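Local structure of processed glycerol phosphate lipoteichoic acid synthase 2 (Bacillus subtilis, 2W8D) at residues 113-118 with 316-321; 150-155 with 183-188. The protein belongs to the sulfatase family within the alkaline phosphatase clan, and carries a magnesium ion in this structure. All blocks are in the same frame, centred on the assembly; numbering follows the deposited sequence.

Contact 1 of 2, residues 113-118 with 316-321; sequences QSVPAI and TILHLL
With chi1 of Val115 at -175°, CG1 is anti to the backbone N and CG2 anti to the carbonyl carbon; both methyls face Leu318. The Leu318 side chain is turned less regularly: chi1 is -113° and chi2 9°, neither close to a staggered value, so the exact branch positions of Leu318 are less certain. The two residues meet tip to tip, methyl against methyl. Val115 CG1 lies 3.8 Å from Leu318 CD1, and the second branches pair as well, Val115 CG2 with Leu318 CD2 at 4.0 Å. One turn further along its helix, Ile118 sends CD1 to within 4.2 Å of Leu318 CD2, so that methyl is touched by two residues. No hydrogen bond crosses, and the nearest CA atoms, of Val115 and Leu318, are 7.8 Å apart. In the alpha/beta fold of this family, short helix 115-118 and helix 313-320 both rest on the large mixed sheet: Val115 and Pro116 touch Tyr190 of strand 189-194, while Ile317 and Leu321 lie on Tyr36 and Val34 of strand 33-39. Ser114 occupies the N-cap position without a side-chain cap, its OG being bonded to Asn93 OD1 instead; its backbone O accepts from Ile118 N at 2.7 Å. Beyond the apolar patch, the His319 ring is held by Asp334 through ND1 and by Thr325 through NE2.

Contact 2 of 2, residues 150-155 with 183-188; sequences KFFDSA and ESLPQP
A beta-alpha-beta crossover links strand 150-152, helix 171-183 and strand 189-194, both strands running parallel to strand 125-130, and here Phe152 at the end of the first strand meets Leu185 in the loop that enters the second. The evidence is a single methyl: Leu185 CD1 sits at the ring edge of Phe152, near the ring plane, 3.9 Å from Phe152 CE2 and 4.2 Å from Phe152 CZ. The two side chains pass each other running opposite ways. Phe152 has chi1 at -66°, which sets CG opposite its carbonyl carbon and carries the ring over toward the loop; Phe129 stacks on this ring and Tyr156 meets it edge-to-face. Two residues back on the strand, Lys150 brings its CD within 4.4 Å of Leu185 CD1, a looser approach. The end of that lysine chain serves a polar partner, since NZ hydrogen-bonds O1 of a tetraethylene glycol molecule that probably came from the crystallisation liquor. The chain bends sharply at the contact residue itself: Phe152 is the centre of an inverse gamma turn, closed by a weak bond of 3.1 Å from Asp153 N to Phe151 O. An Asx turn follows, in which Ala155 N donates to Asp153 OD1 at 3.1 Å with an N-H...O angle of 151°, arriving from above the carboxylate plane, 63° out of it.

From the N terminus, the chain first reaches 113-118, which meets 316-321 after 197 intervening residues. Within that span, contact 2 opens at 150-155 and closes at 183-188 after only 27 residues, so the short loop is nested in the long one and the two do not cross. Contact 1 joins two helices packed on the large mixed sheet and spans much of the sulfatase domain; contact 2 is local, tying strand 150-152 to the loop leading from helix 171-183 into strand 189-194. The contacts do not touch: their centres are about 19 Å apart and their nearest atoms about 8 Å. Strand 189-194 is near both: it follows contact 2 in the chain, and its Tyr190 touches Val115 of contact 1.

Contact 1 of 2, residues 113-118 with 316-321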
loop_
_atom_site.group_PDB
_atom_site.type_symbol
_atom_site.label_atom_id
_atom_site.label_comp_id
_atom_site.label_asym_id
_atom_site.label_seq_id
_atom_site.Cartn_x
_atom_site.Cartn_y
_atom_site.Cartn_z
ATOM N N GLN A 113 -8.595 -4.780 14.789
ATOM C CA GLN A 113 -7.394 -5.068 15.560
ATOM C C GLN A 113 -6.186 -4.718 14.705
ATOM O O GLN A 113 -5.397 -5.571 14.318
ATOM C CB GLN A 113 -7.420 -6.505 16.087
ATOM C CG GLN A 113 -8.708 -6.732 16.879
ATOM C CD GLN A 113 -8.992 -8.164 17.274
ATOM O OE1 GLN A 113 -8.609 -9.084 16.583
ATOM N NE2 GLN A 113 -9.713 -8.348 18.389
ATOM N N SER A 114 -6.071 -3.433 14.405
ATOM C CA SER A 114 -5.045 -2.907 13.507
ATOM C C SER A 114 -3.614 -2.946 14.048
ATOM O O SER A 114 -3.392 -3.033 15.264
ATOM C CB SER A 114 -5.361 -1.450 13.200
ATOM O OG SER A 114 -6.671 -1.339 12.675
ATOM N N VAL A 115 -2.668 -2.822 13.127
ATOM C CA VAL A 115 -1.261 -2.623 13.430
ATOM C C VAL A 115 -1.006 -1.435 14.374
ATOM O O VAL A 115 -0.415 -1.620 15.424
ATOM C CB VAL A 115 -0.449 -2.490 12.131
ATOM C CG1 VAL A 115 1.020 -2.409 12.443
ATOM C CG2 VAL A 115 -0.742 -3.708 11.236
ATOM N N PRO A 116 -1.479 -0.226 14.035
ATOM C CA PRO A 116 -1.233 0.808 15.053
ATOM C C PRO A 116 -1.752 0.440 16.433
ATOM O O PRO A 116 -1.160 0.855 17.425
ATOM C CB PRO A 116 -1.969 2.042 14.527
ATOM C CG PRO A 116 -2.699 1.599 13.244
ATOM C CD PRO A 116 -2.129 0.303 12.816
ATOM N N ALA A 117 -2.819 -0.349 16.507
ATOM C CA ALA A 117 -3.377 -0.758 17.804
ATOM C C ALA A 117 -2.559 -1.885 18.456
ATOM O O ALA A 117 -2.327 -1.865 19.673
ATOM C CB ALA A 117 -4.834 -1.138 17.684
ATOM N N ILE A 118 -2.106 -2.840 17.640
ATOM C CA ILE A 118 -1.214 -3.898 18.102
ATOM C C ILE A 118 0.034 -3.278 18.749
ATOM O O ILE A 118 0.419 -3.615 19.868
ATOM C CB ILE A 118 -0.800 -4.857 16.940
ATOM C CG1 ILE A 118 -2.028 -5.613 16.444
ATOM C CG2 ILE A 118 0.314 -5.844 17.409
ATOM C CD1 ILE A 118 -1.827 -6.490 15.247
ATOM N N THR A 316 4.693 -8.459 7.043
ATOM C CA THR A 316 6.098 -8.353 6.715
ATOM C C THR A 316 6.704 -7.401 7.756
ATOM O O THR A 316 7.706 -7.721 8.418
ATOM C CB THR A 316 6.289 -7.833 5.241
ATOM O OG1 THR A 316 5.515 -8.634 4.320
ATOM C CG2 THR A 316 7.722 -7.859 4.835
ATOM N N ILE A 317 6.043 -6.260 7.922
ATOM C CA ILE A 317 6.490 -5.182 8.782
ATOM C C ILE A 317 6.484 -5.583 10.230
ATOM O O ILE A 317 7.448 -5.343 10.938
ATOM C CB ILE A 317 5.604 -3.955 8.608
ATOM C CG1 ILE A 317 5.651 -3.500 7.144
ATOM C CG2 ILE A 317 6.020 -2.834 9.572
ATOM C CD1 ILE A 317 7.068 -3.424 6.570
ATOM N N LEU A 318 5.396 -6.197 10.675
ATOM C CA LEU A 318 5.289 -6.646 12.052
ATOM C C LEU A 318 6.407 -7.631 12.383
ATOM O O LEU A 318 7.061 -7.503 13.409
ATOM C CB LEU A 318 3.911 -7.256 12.302
ATOM C CG LEU A 318 2.901 -6.583 13.232
ATOM C CD1 LEU A 318 3.250 -5.158 13.723
ATOM C CD2 LEU A 318 1.520 -6.663 12.651
ATOM N N HIS A 319 6.645 -8.575 11.476
ATOM C CA HIS A 319 7.724 -9.544 11.612
ATOM C C HIS A 319 9.077 -8.877 11.726
ATOM O O HIS A 319 9.840 -9.228 12.618
ATOM C CB HIS A 319 7.684 -10.615 10.507
ATOM C CG HIS A 319 6.541 -11.573 10.666
ATOM N ND1 HIS A 319 6.235 -12.543 9.734
ATOM C CD2 HIS A 319 5.605 -11.685 11.645
ATOM C CE1 HIS A 319 5.171 -13.217 10.134
ATOM N NE2 HIS A 319 4.773 -12.719 11.293
ATOM N N LEU A 320 9.343 -7.895 10.867
ATOM C CA LEU A 320 10.584 -7.119 10.950
ATOM C C LEU A 320 10.747 -6.493 12.350
ATOM O O LEU A 320 11.863 -6.423 12.876
ATOM C CB LEU A 320 10.650 -6.044 9.861
ATOM C CG LEU A 320 11.122 -6.458 8.454
ATOM C CD1 LEU A 320 10.766 -5.396 7.422
ATOM C CD2 LEU A 320 12.613 -6.740 8.406
ATOM N N LEU A 321 9.632 -6.090 12.960
ATOM C CA LEU A 321 9.656 -5.461 14.290
ATOM C C LEU A 321 9.686 -6.465 15.429
ATOM O O LEU A 321 9.678 -6.096 16.607
ATOM C CB LEU A 321 8.450 -4.539 14.462
ATOM C CG LEU A 321 8.321 -3.293 13.594
ATOM C CD1 LEU A 321 6.915 -2.734 13.767
ATOM C CD2 LEU A 321 9.350 -2.262 14.012
#

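Contact 2 of 2, residues 150-155 with 183-188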
loop_
_atom_site.group_PDB
_atom_site.type_symbol
_atom_site.label_atom_id
_atom_site.label_comp_id
_atom_site.label_asym_id
_atom_site.label_seq_id
_atom_site.Cartn_x
_atom_site.Cartn_y
_atom_site.Cartn_z
ATOM N N LYS A 150 -3.323 10.173 16.281
ATOM C CA LYS A 150 -3.322 11.544 15.778
ATOM C C LYS A 150 -3.570 11.654 14.271
ATOM O O LYS A 150 -3.074 10.858 13.477
ATOM C CB LYS A 150 -2.010 12.245 16.141
ATOM C CG LYS A 150 -1.735 12.462 17.635
ATOM C CD LYS A 150 -0.257 12.766 17.797
ATOM C CE LYS A 150 0.211 12.838 19.243
ATOM N NZ LYS A 150 -0.422 13.986 19.947
ATOM N N PHE A 151 -4.332 12.669 13.878
ATOM C CA PHE A 151 -4.598 12.890 12.476
ATOM C C PHE A 151 -4.189 14.304 12.076
ATOM O O PHE A 151 -4.903 15.238 12.326
ATOM C CB PHE A 151 -6.089 12.597 12.173
ATOM C CG PHE A 151 -6.416 12.499 10.695
ATOM C CD1 PHE A 151 -5.461 12.815 9.722
ATOM C CD2 PHE A 151 -7.684 12.110 10.282
ATOM C CE1 PHE A 151 -5.750 12.727 8.355
ATOM C CE2 PHE A 151 -7.996 12.023 8.897
ATOM C CZ PHE A 151 -7.024 12.335 7.939
ATOM N N PHE A 152 -3.022 14.456 11.449
ATOM C CA PHE A 152 -2.586 15.768 10.957
ATOM C C PHE A 152 -3.171 16.043 9.588
ATOM O O PHE A 152 -2.519 15.808 8.578
ATOM C CB PHE A 152 -1.053 15.883 10.923
ATOM C CG PHE A 152 -0.415 15.859 12.288
ATOM C CD1 PHE A 152 -0.479 16.966 13.118
ATOM C CD2 PHE A 152 0.219 14.715 12.753
ATOM C CE1 PHE A 152 0.091 16.956 14.415
ATOM C CE2 PHE A 152 0.794 14.683 14.031
ATOM C CZ PHE A 152 0.713 15.805 14.872
ATOM N N ASP A 153 -4.402 16.539 9.541
ATOM C CA ASP A 153 -5.017 16.830 8.250
ATOM C C ASP A 153 -4.682 18.261 7.772
ATOM O O ASP A 153 -3.765 18.917 8.314
ATOM C CB ASP A 153 -6.532 16.572 8.273
ATOM C CG ASP A 153 -7.278 17.601 9.103
ATOM O OD1 ASP A 153 -6.626 18.469 9.752
ATOM O OD2 ASP A 153 -8.525 17.541 9.109
ATOM N N SER A 154 -5.419 18.718 6.755
ATOM C CA SER A 154 -5.215 20.023 6.129
ATOM C C SER A 154 -5.292 21.210 7.085
ATOM O O SER A 154 -4.778 22.277 6.770
ATOM C CB SER A 154 -6.138 20.234 4.909
ATOM O OG SER A 154 -7.500 20.383 5.271
ATOM N N ALA A 155 -5.905 21.043 8.248
ATOM C CA ALA A 155 -5.938 22.144 9.226
ATOM C C ALA A 155 -4.521 22.518 9.706
ATOM O O ALA A 155 -4.304 23.618 10.185
ATOM C CB ALA A 155 -6.864 21.818 10.418
ATOM N N GLU A 183 8.648 15.382 14.076
ATOM C CA GLU A 183 9.710 15.436 15.059
ATOM C C GLU A 183 9.182 15.733 16.475
ATOM O O GLU A 183 9.910 15.598 17.453
ATOM C CB GLU A 183 10.761 16.480 14.624
ATOM C CG GLU A 183 11.474 16.107 13.300
ATOM C CD GLU A 183 12.055 17.299 12.491
ATOM O OE1 GLU A 183 12.060 18.457 12.957
ATOM O OE2 GLU A 183 12.520 17.064 11.349
ATOM N N SER A 184 7.908 16.116 16.586
ATOM C CA SER A 184 7.298 16.343 17.894
ATOM C C SER A 184 6.692 15.036 18.464
ATOM O O SER A 184 6.243 14.991 19.602
ATOM C CB SER A 184 6.266 17.488 17.831
ATOM O OG SER A 184 4.966 17.001 17.495
ATOM N N LEU A 185 6.716 13.967 17.682
ATOM C CA LEU A 185 6.064 12.725 18.096
ATOM C C LEU A 185 6.905 11.946 19.102
ATOM O O LEU A 185 8.077 11.658 18.855
ATOM C CB LEU A 185 5.747 11.844 16.884
ATOM C CG LEU A 185 4.353 11.870 16.243
ATOM C CD1 LEU A 185 3.758 13.262 16.120
ATOM C CD2 LEU A 185 4.363 11.165 14.869
ATOM N N PRO A 186 6.299 11.570 20.241
ATOM C CA PRO A 186 7.075 10.742 21.172
ATOM C C PRO A 186 7.411 9.410 20.475
ATOM O O PRO A 186 6.594 8.867 19.734
ATOM C CB PRO A 186 6.128 10.561 22.355
ATOM C CG PRO A 186 4.780 10.757 21.785
ATOM C CD PRO A 186 4.879 11.663 20.610
ATOM N N GLN A 187 8.628 8.933 20.683
ATOM C CA GLN A 187 9.162 7.766 19.994
ATOM C C GLN A 187 9.045 6.525 20.878
ATOM O O GLN A 187 9.186 6.632 22.090
ATOM C CB GLN A 187 10.626 8.042 19.618
ATOM C CG GLN A 187 10.752 8.839 18.307
ATOM C CD GLN A 187 12.171 8.980 17.831
ATOM O OE1 GLN A 187 12.893 7.992 17.674
ATOM N NE2 GLN A 187 12.582 10.216 17.583
ATOM N N PRO A 188 8.774 5.344 20.289
ATOM C CA PRO A 188 8.649 5.037 18.860
ATOM C C PRO A 188 7.321 5.472 18.280
ATOM O O PRO A 188 6.320 5.504 18.983
ATOM C CB PRO A 188 8.746 3.519 18.820
ATOM C CG PRO A 188 8.247 3.062 20.155
ATOM C CD PRO A 188 8.402 4.194 21.137
#